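PDB 7RJJ: OmpA family protein, which probably binds peptidoglycan of the bacterial cell wall through its OmpA-like domain, whose pocket here holds D-alanine. Local coordinates for residues I7-M12 against V31-D36; L65-S70 against L108-E113; W74-D77 against P82-C85. All coordinates share one frame; numbering follows the deposited sequence.

Contact 1. Residues I7-M12 against V31-D36; sequences IRLDSM and VSSLMD
L9 reaches from the chain just past strand 7-8 to the helix carrying S33 and D36, and its CB points at that helix. From CB the side chain runs to CG, which lies opposite the carbonyl carbon (chi1 -54°), and there it forks. CD1 ends against the helix backbone, 3.7 Å from S33 O, with S33 CB a little farther off. CD2 goes to the next turn and rests 3.6 Å from D36 CB, where it also lies alongside the carboxylate atom OD2. The two side chains run antiparallel past one another, the apolar root of the aspartate serving as part of the leucine's seat.

The second meeting is between M12, a selenomethionine, and S33. The M12 chain is extended as far as SE and then bends (chi3 -57°), with selenium 3.1 Å from S33 OG and CE near the same oxygen. S33 OG also makes a weak hydrogen bond to R29 O in its own helix.

Two waters complete the joint. One accepts from D10 N at 2.9 Å and donates to D36 OD2 at 3.0 Å. The other donates to D10 O and is hydrogen-bonded to S33 OG. I114 of strand 112-117 also touches L9 and M12, while M75 of helix 57-77 packs on S33.

L9 thus fills the join with apolar carbon and M12 sets its selenium against the S33 hydroxyl, but the hydrogen-bonded link between loop and helix runs through bound water, so the polar part of the join depends on those two molecules staying in place.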
ATOM      1  N   ILE A   7       4.279  -0.966 -13.662  1.00 23.82           N
ATOM      2  CA  ILE A   7       5.344  -0.233 -12.917  1.00 24.99           C
ATOM      3  C   ILE A   7       5.140  -0.522 -11.431  1.00 22.55           C
ATOM      4  O   ILE A   7       4.054  -0.254 -10.935  1.00 19.61           O
ATOM      5  CB  ILE A   7       5.299   1.280 -13.221  1.00 25.67           C
ATOM      6  CG1 ILE A   7       5.411   1.568 -14.720  1.00 28.42           C
ATOM      7  CG2 ILE A   7       6.349   2.037 -12.417  1.00 26.89           C
ATOM      8  CD1 ILE A   7       6.651   1.004 -15.374  1.00 31.10           C
ATOM      9  N   ARG A   8       6.150  -1.068 -10.760  1.00 24.21           N
ATOM     10  CA  ARG A   8       6.013  -1.349  -9.305  1.00 23.78           C
ATOM     11  C   ARG A   8       6.702  -0.221  -8.540  1.00 23.08           C
ATOM     12  O   ARG A   8       7.874   0.058  -8.841  1.00 24.85           O
ATOM     13  CB  ARG A   8       6.568  -2.738  -8.981  1.00 27.24           C
ATOM     14  CG  ARG A   8       5.715  -3.836  -9.593  1.00 30.62           C
ATOM     15  CD  ARG A   8       6.264  -5.240  -9.531  1.00 35.77           C
ATOM     16  NE  ARG A   8       5.274  -6.121 -10.146  1.00 39.46           N
ATOM     17  CZ  ARG A   8       5.101  -6.288 -11.456  1.00 41.74           C
ATOM     18  NH1 ARG A   8       4.158  -7.111 -11.889  1.00 42.14           N
ATOM     19  NH2 ARG A   8       5.854  -5.634 -12.326  1.00 45.06           N
ATOM     20  N   LEU A   9       5.974   0.445  -7.644  1.00 20.36           N
ATOM     21  CA  LEU A   9       6.598   1.531  -6.855  1.00 21.03           C
ATOM     22  C   LEU A   9       7.317   0.891  -5.670  1.00 21.16           C
ATOM     23  O   LEU A   9       7.082  -0.284  -5.431  1.00 20.52           O
ATOM     24  CB  LEU A   9       5.530   2.529  -6.410  1.00 19.55           C
ATOM     25  CG  LEU A   9       4.675   3.098  -7.541  1.00 19.57           C
ATOM     26  CD1 LEU A   9       3.790   4.221  -7.028  1.00 19.35           C
ATOM     27  CD2 LEU A   9       5.543   3.577  -8.689  1.00 22.00           C
ATOM     28  N   ASP A  10       8.210   1.621  -5.005  1.00 23.38           N
ATOM     29  CA  ASP A  10       8.911   1.024  -3.839  1.00 24.77           C
ATOM     30  C   ASP A  10       7.897   0.759  -2.721  1.00 22.69           C
ATOM     31  O   ASP A  10       6.948   1.541  -2.595  1.00 21.48           O
ATOM     32  CB  ASP A  10      10.051   1.918  -3.352  1.00 27.96           C
ATOM     33  CG  ASP A  10      11.238   1.965  -4.295  1.00 31.18           C
ATOM     34  OD1 ASP A  10      11.024   2.156  -5.505  1.00 33.82           O
ATOM     35  OD2 ASP A  10      12.359   1.738  -3.818  1.00 35.48           O
ATOM     36  N   SER A  11       8.115  -0.311  -1.949  1.00 23.14           N
ATOM     37  CA  SER A  11       7.264  -0.682  -0.788  1.00 21.39           C
ATOM     38  C   SER A  11       7.268   0.454   0.230  1.00 20.54           C
ATOM     39  O   SER A  11       8.263   1.164   0.343  1.00 20.94           O
ATOM     40  CB  SER A  11       7.775  -1.948  -0.147  1.00 23.90           C
ATOM     41  OG  SER A  11       6.878  -2.388   0.862  1.00 24.88           O
HETATM   42  N   MSE A  12       6.180   0.580   0.999  1.00 18.58           N
HETATM   43  CA  MSE A  12       6.048   1.622   2.007  1.00 18.87           C
HETATM   44  C   MSE A  12       5.603   1.002   3.333  1.00 18.73           C
HETATM   45  O   MSE A  12       4.432   0.667   3.502  1.00 17.93           O
HETATM   46  CB  MSE A  12       5.032   2.682   1.554  1.00 18.75           C
HETATM   47  CG  MSE A  12       5.523   3.600   0.438  1.00 19.53           C
HETATM   48 SE   MSE A  12       4.164   4.952  -0.031  0.80 19.21          SE
HETATM   49  CE  MSE A  12       2.653   3.798  -0.479  1.00 16.61           C
ATOM     50  N   VAL A  31       4.557  11.052  -0.511  1.00 20.42           N
ATOM     51  CA  VAL A  31       4.741  12.061  -1.589  1.00 21.62           C
ATOM     52  C   VAL A  31       5.529  11.397  -2.728  1.00 21.80           C
ATOM     53  O   VAL A  31       5.164  11.636  -3.923  1.00 22.08           O
ATOM     54  CB  VAL A  31       5.400  13.354  -1.059  1.00 23.91           C
ATOM     55  CG1 VAL A  31       5.875  14.259  -2.186  1.00 25.46           C
ATOM     56  CG2 VAL A  31       4.466  14.117  -0.122  1.00 24.44           C
ATOM     57  N   SER A  32       6.526  10.560  -2.379  1.00 22.06           N
ATOM     58  CA  SER A  32       7.366   9.909  -3.419  1.00 22.93           C
ATOM     59  C   SER A  32       6.498   9.029  -4.336  1.00 21.17           C
ATOM     60  O   SER A  32       6.675   9.093  -5.589  1.00 21.58           O
ATOM     61  CB  SER A  32       8.490   9.129  -2.795  1.00 23.86           C
ATOM     62  OG  SER A  32       9.258   8.499  -3.803  1.00 25.15           O
ATOM     63  N   SER A  33       5.597   8.243  -3.746  1.00 19.68           N
ATOM     64  CA  SER A  33       4.678   7.384  -4.542  1.00 18.39           C
ATOM     65  C   SER A  33       3.745   8.267  -5.370  1.00 17.96           C
ATOM     66  O   SER A  33       3.494   7.924  -6.538  1.00 17.22           O
ATOM     67  CB  SER A  33       3.879   6.467  -3.664  1.00 17.27           C
ATOM     68  OG  SER A  33       4.726   5.541  -3.007  1.00 18.68           O
ATOM     69  N   LEU A  34       3.253   9.344  -4.754  1.00 18.35           N
ATOM     70  CA  LEU A  34       2.330  10.294  -5.413  1.00 19.01           C
ATOM     71  C   LEU A  34       2.958  10.829  -6.697  1.00 21.00           C
ATOM     72  O   LEU A  34       2.306  10.829  -7.740  1.00 20.61           O
ATOM     73  CB  LEU A  34       1.976  11.414  -4.432  1.00 19.52           C
ATOM     74  CG  LEU A  34       1.097  12.523  -5.008  1.00 20.42           C
ATOM     75  CD1 LEU A  34      -0.218  11.959  -5.526  1.00 18.96           C
ATOM     76  CD2 LEU A  34       0.842  13.609  -3.977  1.00 21.60           C
HETATM   77  N   MSE A  35       4.221  11.264  -6.612  0.50 22.63           N
HETATM   78  CA  MSE A  35       4.901  11.820  -7.770  0.50 25.03           C
HETATM   79  C   MSE A  35       4.972  10.762  -8.877  0.50 24.29           C
HETATM   80  O   MSE A  35       4.693  11.062 -10.050  0.50 24.96           O
HETATM   81  CB  MSE A  35       6.268  12.379  -7.364  0.50 27.45           C
HETATM   82  CG  MSE A  35       6.229  13.868  -7.086  0.50 30.16           C
HETATM   83 SE   MSE A  35       7.715  14.494  -5.983  0.50 33.29          SE
HETATM   84  CE  MSE A  35       8.556  13.094  -4.897  0.50 31.87           C
ATOM     85  N   ASP A  36       5.284   9.515  -8.498  1.00 23.16           N
ATOM     86  CA  ASP A  36       5.345   8.424  -9.462  1.00 23.09           C
ATOM     87  C   ASP A  36       3.958   8.224 -10.101  1.00 21.52           C
ATOM     88  O   ASP A  36       3.900   7.962 -11.316  1.00 21.52           O
ATOM     89  CB  ASP A  36       5.837   7.122  -8.826  1.00 22.93           C
ATOM     90  CG  ASP A  36       7.294   7.146  -8.380  1.00 24.82           C
ATOM     91  OD1 ASP A  36       8.061   7.925  -8.941  1.00 27.31           O
ATOM     92  OD2 ASP A  36       7.641   6.377  -7.464  1.00 25.74           O
TER
HETATM   93  O   HOH W   1       9.008   3.895  -6.587  1.00 25.84           O
HETATM   94  O   HOH W   2       6.866   4.266  -3.217  1.00 29.41           O

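Contact 2. Residues L65-S70 against L108-E113; sequences LKRAES and LNRRVE. With DAL (D-alanine), chain C.
R67 and R110 meet where the D-alanine is bound, and the polar interactions include two bonds to that ligand. The R67 guanidinium presents its edge to the carboxylate, both terminal nitrogens donating: NH1 to DAL OXT at 3.0 Å and NH2 to DAL O at 2.8 Å. An extended chain from CG to NE carries the group to this point, and bonds to the carbonyl oxygens of K19 and H50 help fix its rotation. R110 instead lays CG and CD beside the carboxylate, R110 CD coming within 3.3 Å of DAL O, and sends its polar end to F15 O and a salt bridge with D52.

Van der Waals contacts join the segments directly. R110 CB lies over one face of the R67 guanidinium, 3.5 Å from NH1. Deeper in, V112 CG2 packs 3.5 Å from R67 O and also touches R67 CB.

Within 108-113, R111 NE forms a salt bridge with E113 OE2 (2.8 Å, N-H...O 171°).

Helix 57-77 thus packs on V112 of strand 112-117, with A68 and V112 both resting on V47 of strand 43-49, while R67 and R110, the latter just beyond helix 103-109, belong to the D-alanine pocket.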
ATOM      1  N   LEU A  65      -6.239  -4.979   4.045  1.00 16.85           N
ATOM      2  CA  LEU A  65      -7.125  -4.222   3.130  1.00 16.35           C
ATOM      3  C   LEU A  65      -7.343  -2.813   3.694  1.00 16.15           C
ATOM      4  O   LEU A  65      -7.341  -1.859   2.892  1.00 14.75           O
ATOM      5  CB  LEU A  65      -8.426  -5.012   2.980  1.00 18.14           C
ATOM      6  CG  LEU A  65      -9.299  -4.654   1.789  1.00 18.40           C
ATOM      7  CD1 LEU A  65      -8.548  -4.851   0.467  1.00 17.33           C
ATOM      8  CD2 LEU A  65     -10.557  -5.496   1.830  1.00 20.36           C
ATOM      9  N   LYS A  66      -7.475  -2.674   5.020  1.00 17.38           N
ATOM     10  CA  LYS A  66      -7.667  -1.316   5.603  1.00 17.98           C
ATOM     11  C   LYS A  66      -6.413  -0.469   5.351  1.00 16.53           C
ATOM     12  O   LYS A  66      -6.545   0.753   5.163  1.00 16.52           O
ATOM     13  CB  LYS A  66      -8.014  -1.373   7.095  1.00 20.52           C
ATOM     14  CG  LYS A  66      -9.392  -1.941   7.416  1.00 22.50           C
ATOM     15  CD  LYS A  66      -9.838  -1.700   8.843  1.00 25.32           C
ATOM     16  CE  LYS A  66     -11.263  -2.134   9.094  1.00 27.59           C
ATOM     17  NZ  LYS A  66     -11.689  -1.870  10.491  1.00 30.79           N
ATOM     18  N   ARG A  67      -5.242  -1.102   5.296  1.00 15.59           N
ATOM     19  CA  ARG A  67      -3.980  -0.356   5.069  1.00 14.71           C
ATOM     20  C   ARG A  67      -3.966   0.160   3.632  1.00 13.32           C
ATOM     21  O   ARG A  67      -3.527   1.296   3.424  1.00 13.06           O
ATOM     22  CB  ARG A  67      -2.773  -1.247   5.360  1.00 14.57           C
ATOM     23  CG  ARG A  67      -2.561  -1.467   6.853  1.00 16.20           C
ATOM     24  CD  ARG A  67      -1.509  -2.499   7.196  1.00 16.50           C
ATOM     25  NE  ARG A  67      -1.262  -2.393   8.631  1.00 18.41           N
ATOM     26  CZ  ARG A  67      -0.582  -3.258   9.380  1.00 19.59           C
ATOM     27  NH1 ARG A  67      -0.062  -4.359   8.850  1.00 19.00           N
ATOM     28  NH2 ARG A  67      -0.434  -2.999  10.668  1.00 21.53           N
ATOM     29  N   ALA A  68      -4.396  -0.680   2.695  1.00 12.55           N
ATOM     30  CA  ALA A  68      -4.455  -0.260   1.278  1.00 11.82           C
ATOM     31  C   ALA A  68      -5.469   0.884   1.170  1.00 12.28           C
ATOM     32  O   ALA A  68      -5.164   1.867   0.509  1.00 12.03           O
ATOM     33  CB  ALA A  68      -4.832  -1.430   0.407  1.00 11.39           C
ATOM     34  N   GLU A  69      -6.566   0.806   1.920  1.00 13.69           N
ATOM     35  CA  GLU A  69      -7.591   1.890   1.871  1.00 14.94           C
ATOM     36  C   GLU A  69      -7.031   3.195   2.465  1.00 15.43           C
ATOM     37  O   GLU A  69      -7.388   4.257   1.936  1.00 15.59           O
ATOM     38  CB  GLU A  69      -8.868   1.452   2.579  1.00 16.73           C
ATOM     39  CG  GLU A  69      -9.596   0.347   1.836  1.00 17.17           C
ATOM     40  CD  GLU A  69     -10.764  -0.255   2.596  1.00 19.62           C
ATOM     41  OE1 GLU A  69     -10.907   0.044   3.798  1.00 21.96           O
ATOM     42  OE2 GLU A  69     -11.515  -1.037   1.991  1.00 21.29           O
ATOM     43  N   SER A  70      -6.222   3.124   3.529  1.00 16.20           N
ATOM     44  CA  SER A  70      -5.630   4.356   4.134  1.00 17.26           C
ATOM     45  C   SER A  70      -4.744   5.068   3.101  1.00 16.30           C
ATOM     46  O   SER A  70      -4.812   6.305   3.015  1.00 17.08           O
ATOM     47  CB  SER A  70      -4.853   4.063   5.394  1.00 18.34           C
ATOM     48  OG  SER A  70      -5.706   3.639   6.448  1.00 20.25           O
ATOM     49  N   LEU A 108       8.854  -4.039   8.677  1.00 20.81           N
ATOM     50  CA  LEU A 108       8.969  -3.929   7.198  1.00 19.88           C
ATOM     51  C   LEU A 108       7.776  -4.620   6.526  1.00 17.73           C
ATOM     52  O   LEU A 108       7.313  -4.104   5.481  1.00 16.79           O
ATOM     53  CB  LEU A 108      10.294  -4.543   6.729  1.00 21.13           C
ATOM     54  CG  LEU A 108      11.535  -3.668   6.907  1.00 23.42           C
ATOM     55  CD1 LEU A 108      12.805  -4.463   6.644  1.00 25.15           C
ATOM     56  CD2 LEU A 108      11.487  -2.439   6.012  1.00 23.74           C
ATOM     57  N   ASN A 109       7.271  -5.703   7.125  1.00 17.18           N
ATOM     58  CA  ASN A 109       6.152  -6.476   6.520  1.00 16.01           C
ATOM     59  C   ASN A 109       4.831  -5.695   6.609  1.00 15.50           C
ATOM     60  O   ASN A 109       3.954  -5.914   5.730  1.00 14.84           O
ATOM     61  CB  ASN A 109       6.062  -7.876   7.123  1.00 16.49           C
ATOM     62  CG  ASN A 109       7.214  -8.764   6.700  1.00 17.27           C
ATOM     63  OD1 ASN A 109       7.709  -8.657   5.571  1.00 17.07           O
ATOM     64  ND2 ASN A 109       7.631  -9.663   7.583  1.00 18.18           N
ATOM     65  N   ARG A 110       4.663  -4.865   7.640  1.00 16.36           N
ATOM     66  CA  ARG A 110       3.446  -4.022   7.780  1.00 16.33           C
ATOM     67  C   ARG A 110       3.573  -2.930   6.721  1.00 15.83           C
ATOM     68  O   ARG A 110       4.163  -1.878   7.025  1.00 16.38           O
ATOM     69  CB  ARG A 110       3.356  -3.473   9.209  1.00 17.83           C
ATOM     70  CG  ARG A 110       3.330  -4.555  10.278  1.00 18.81           C
ATOM     71  CD  ARG A 110       3.051  -4.013  11.669  1.00 20.62           C
ATOM     72  NE  ARG A 110       4.088  -3.137  12.210  1.00 21.78           N
ATOM     73  CZ  ARG A 110       5.073  -3.521  13.038  1.00 22.87           C
ATOM     74  NH1 ARG A 110       5.187  -4.781  13.410  1.00 22.83           N
ATOM     75  NH2 ARG A 110       5.951  -2.636  13.479  1.00 24.12           N
ATOM     76  N   ARG A 111       3.010  -3.156   5.530  1.00 14.89           N
ATOM     77  CA  ARG A 111       3.300  -2.186   4.457  1.00 14.85           C
ATOM     78  C   ARG A 111       2.232  -2.182   3.363  1.00 13.62           C
ATOM     79  O   ARG A 111       1.304  -3.014   3.387  1.00 13.26           O
ATOM     80  CB  ARG A 111       4.621  -2.632   3.830  1.00 15.53           C
ATOM     81  CG  ARG A 111       4.472  -3.887   2.982  1.00 15.33           C
ATOM     82  CD  ARG A 111       5.786  -4.554   2.638  1.00 16.61           C
ATOM     83  NE  ARG A 111       5.606  -5.533   1.570  1.00 16.95           N
ATOM     84  CZ  ARG A 111       5.226  -6.790   1.747  1.00 17.86           C
ATOM     85  NH1 ARG A 111       4.971  -7.252   2.964  1.00 18.66           N
ATOM     86  NH2 ARG A 111       5.093  -7.587   0.700  1.00 18.08           N
ATOM     87  N   VAL A 112       2.397  -1.260   2.425  1.00 13.57           N
ATOM     88  CA  VAL A 112       1.549  -1.186   1.206  1.00 12.83           C
ATOM     89  C   VAL A 112       2.486  -1.133  -0.006  1.00 13.44           C
ATOM     90  O   VAL A 112       3.547  -0.481   0.084  1.00 14.51           O
ATOM     91  CB  VAL A 112       0.580   0.008   1.259  1.00 12.89           C
ATOM     92  CG1 VAL A 112       0.122   0.430  -0.128  1.00 12.35           C
ATOM     93  CG2 VAL A 112      -0.597  -0.266   2.181  1.00 13.04           C
ATOM     94  N   GLU A 113       2.115  -1.852  -1.062  1.00 13.95           N
ATOM     95  CA  GLU A 113       2.831  -1.925  -2.356  1.00 15.47           C
ATOM     96  C   GLU A 113       1.894  -1.333  -3.416  1.00 14.17           C
ATOM     97  O   GLU A 113       0.673  -1.605  -3.325  1.00 13.92           O
ATOM     98  CB  GLU A 113       3.137  -3.380  -2.721  1.00 17.89           C
ATOM     99  CG  GLU A 113       3.991  -4.135  -1.715  1.00 20.97           C
ATOM    100  CD  GLU A 113       5.473  -3.807  -1.709  1.00 25.27           C
ATOM    101  OE1 GLU A 113       5.899  -2.923  -2.506  1.00 28.24           O
ATOM    102  OE2 GLU A 113       6.214  -4.464  -0.928  1.00 29.86           O
TER
HETATM  103  N   DAL C 601      -0.103  -8.818  12.144  1.00 24.99           N
HETATM  104  CA  DAL C 601       0.008  -7.539  12.908  1.00 25.85           C
HETATM  105  CB  DAL C 601      -1.211  -7.349  13.772  1.00 29.05           C
HETATM  106  C   DAL C 601       0.206  -6.367  11.937  1.00 25.73           C
HETATM  107  O   DAL C 601       0.027  -5.207  12.306  1.00 23.42           O
HETATM  108  OXT DAL C 601       0.570  -6.540  10.770  1.00 22.22           O

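Contact 3. Residues W74-D77 against P82-C85; sequences WMRD and PDSC
A single arginine, R76, joins two aspartates in a salt-bridge network: its sequence neighbour D77 and, across the contact, D83. The two acids are gripped differently. D77 is held side-on by two nitrogens, NE bonding to D77 OD1 at 2.8 Å and NH2 to D77 OD2 at 3.1 Å. Both oxygens lie close to the guanidinium plane, but they are approached from outside the plane of their own carboxylate, markedly so at OD1. The NH2 bond is almost straight.

D83 takes the remaining terminal nitrogen. R76 NH1 donates to D83 OD2 at 3.0 Å with an N-H...O angle of 153°, meeting the oxygen nearly end-on to its C-O bond. The guanidinium and this carboxylate are almost coplanar, 7° apart, and the arginine and aspartate chains extend alongside one another with the same heading. Contact continues down the arginine, where R76 CD lies 3.2 Å from D83 OD2. The bend of R76 at chi3 (66°) turns its head so that NE and NH2 serve D77 while NH1 serves D83.

All three nitrogens of R76 are thus engaged, which fixes the rotation of the guanidinium. Its positive charge lies between two carboxylates whose D77 OD1 and D83 OD2 are 6.6 Å apart, an arrangement that would be expected to ease their mutual repulsion. D73 adds a long, weak ion pair at NH2.

The contact lies at the surface, spanning the turn between the end of helix 57-77 and strand 86-90. A backbone hydrogen bond links M75 and V81 within this turn, and both M75 and R76 touch F86 of the strand. M75 also packs against helix 27-38, while C85 is tied by a disulfide to C123 near the chain's end.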
ATOM      1  N   TRP A  74      -5.334   8.651   1.221  1.00 18.21           N
ATOM      2  CA  TRP A  74      -4.347   9.762   1.250  1.00 18.91           C
ATOM      3  C   TRP A  74      -4.096  10.263  -0.172  1.00 18.73           C
ATOM      4  O   TRP A  74      -4.142  11.467  -0.433  1.00 19.69           O
ATOM      5  CB  TRP A  74      -3.048   9.316   1.926  1.00 18.62           C
ATOM      6  CG  TRP A  74      -2.083  10.433   2.180  1.00 19.89           C
ATOM      7  CD1 TRP A  74      -1.936  11.137   3.341  1.00 21.68           C
ATOM      8  CD2 TRP A  74      -1.127  10.979   1.254  1.00 19.87           C
ATOM      9  NE1 TRP A  74      -0.939  12.064   3.210  1.00 22.75           N
ATOM     10  CE2 TRP A  74      -0.439  12.007   1.934  1.00 21.85           C
ATOM     11  CE3 TRP A  74      -0.787  10.710  -0.076  1.00 18.86           C
ATOM     12  CZ2 TRP A  74       0.572  12.753   1.327  1.00 22.83           C
ATOM     13  CZ3 TRP A  74       0.213  11.445  -0.674  1.00 19.80           C
ATOM     14  CH2 TRP A  74       0.880  12.456   0.019  1.00 21.84           C
HETATM   15  N   MSE A  75      -3.854   9.333  -1.098  1.00 17.44           N
HETATM   16  CA  MSE A  75      -3.554   9.702  -2.475  1.00 18.14           C
HETATM   17  C   MSE A  75      -4.720  10.472  -3.092  1.00 18.76           C
HETATM   18  O   MSE A  75      -4.518  11.442  -3.814  1.00 19.18           O
HETATM   19  CB  MSE A  75      -3.263   8.458  -3.312  1.00 17.19           C
HETATM   20  CG  MSE A  75      -2.060   7.675  -2.866  1.00 17.45           C
HETATM   21 SE   MSE A  75      -0.383   8.631  -3.167  1.00 20.97          SE
HETATM   22  CE  MSE A  75       0.810   7.511  -2.100  1.00 19.16           C
ATOM     23  N   ARG A  76      -5.938  10.068  -2.765  1.00 19.00           N
ATOM     24  CA  ARG A  76      -7.134  10.716  -3.363  1.00 20.95           C
ATOM     25  C   ARG A  76      -7.384  12.074  -2.709  1.00 22.88           C
ATOM     26  O   ARG A  76      -7.539  13.042  -3.435  1.00 24.56           O
ATOM     27  CB  ARG A  76      -8.356   9.813  -3.170  1.00 21.26           C
ATOM     28  CG  ARG A  76      -9.692  10.403  -3.580  1.00 23.45           C
ATOM     29  CD  ARG A  76     -10.800   9.573  -2.973  1.00 24.53           C
ATOM     30  NE  ARG A  76     -10.826   9.647  -1.524  1.00 26.28           N
ATOM     31  CZ  ARG A  76     -11.315   8.716  -0.718  1.00 27.27           C
ATOM     32  NH1 ARG A  76     -11.823   7.599  -1.212  1.00 27.74           N
ATOM     33  NH2 ARG A  76     -11.289   8.903   0.588  1.00 28.57           N
ATOM     34  N   ASP A  77      -7.379  12.118  -1.389  1.00 23.18           N
ATOM     35  CA  ASP A  77      -7.762  13.353  -0.651  1.00 25.59           C
ATOM     36  C   ASP A  77      -6.583  14.334  -0.546  1.00 26.23           C
ATOM     37  O   ASP A  77      -6.808  15.539  -0.765  1.00 27.99           O
ATOM     38  CB  ASP A  77      -8.353  12.985   0.714  1.00 26.91           C
ATOM     39  CG  ASP A  77      -9.640  12.169   0.619  1.00 27.40           C
ATOM     40  OD1 ASP A  77     -10.271  12.186  -0.459  1.00 27.27           O
ATOM     41  OD2 ASP A  77      -9.994  11.514   1.619  1.00 28.70           O
ATOM     42  N   PRO A  82      -7.961  11.148  -8.823  1.00 21.25           N
ATOM     43  CA  PRO A  82      -9.364  10.738  -8.938  1.00 21.60           C
ATOM     44  C   PRO A  82      -9.628   9.372  -8.282  1.00 20.31           C
ATOM     45  O   PRO A  82      -8.808   8.483  -8.413  1.00 18.48           O
ATOM     46  CB  PRO A  82      -9.623  10.724 -10.457  1.00 22.44           C
ATOM     47  CG  PRO A  82      -8.596  11.700 -11.012  1.00 23.40           C
ATOM     48  CD  PRO A  82      -7.384  11.548 -10.118  1.00 22.11           C
ATOM     49  N   ASP A  83     -10.782   9.232  -7.635  1.00 21.56           N
ATOM     50  CA  ASP A  83     -11.131   7.989  -6.899  1.00 21.84           C
ATOM     51  C   ASP A  83     -11.157   6.764  -7.828  1.00 19.52           C
ATOM     52  O   ASP A  83     -10.778   5.698  -7.370  1.00 17.71           O
ATOM     53  CB  ASP A  83     -12.425   8.197  -6.127  1.00 25.50           C
ATOM     54  CG  ASP A  83     -12.815   7.054  -5.214  1.00 29.75           C
ATOM     55  OD1 ASP A  83     -13.175   6.004  -5.739  1.00 33.28           O
ATOM     56  OD2 ASP A  83     -12.786   7.225  -3.986  1.00 34.25           O
ATOM     57  N   SER A  84     -11.597   6.936  -9.072  1.00 18.98           N
ATOM     58  CA  SER A  84     -11.717   5.755  -9.973  1.00 18.49           C
ATOM     59  C   SER A  84     -10.347   5.191 -10.368  1.00 17.32           C
ATOM     60  O   SER A  84     -10.325   4.084 -10.921  1.00 16.99           O
ATOM     61  CB  SER A  84     -12.518   6.075 -11.205  1.00 20.01           C
ATOM     62  OG  SER A  84     -11.852   7.013 -12.024  1.00 20.81           O
ATOM     63  N   CYS A  85      -9.249   5.896 -10.081  1.00 16.92           N
ATOM     64  CA  CYS A  85      -7.909   5.383 -10.496  1.00 16.64           C
ATOM     65  C   CYS A  85      -7.483   4.158  -9.681  1.00 14.58           C
ATOM     66  O   CYS A  85      -6.617   3.399 -10.168  1.00 14.44           O
ATOM     67  CB  CYS A  85      -6.823   6.429 -10.271  1.00 17.98           C
ATOM     68  SG  CYS A  85      -7.067   7.952 -11.212  1.00 22.02           S
TER

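In the fold
The three contacts tie together the two long helices and the mixed sheet of this OmpA-like domain. Contact 1 closes first along the chain; contact 2 then opens, and contact 3 falls within the span between its segments. Contacts 1 and 2 have centres about 13 Å apart and meet in the sheet, where strands 7-8 and 112-117 are neighbours and M12 N probably bonds to V112 O. Contacts 2 and 3, with centres about 16 Å apart, share helix 57-77, contact 2 beside the ligand and contact 3 at the C-terminal end of that helix. Contacts 1 and 3, about 14 Å apart between centres, join through M75 and W74 against helix 27-38. The D-alanine site is thus built onto the same helix-sheet core.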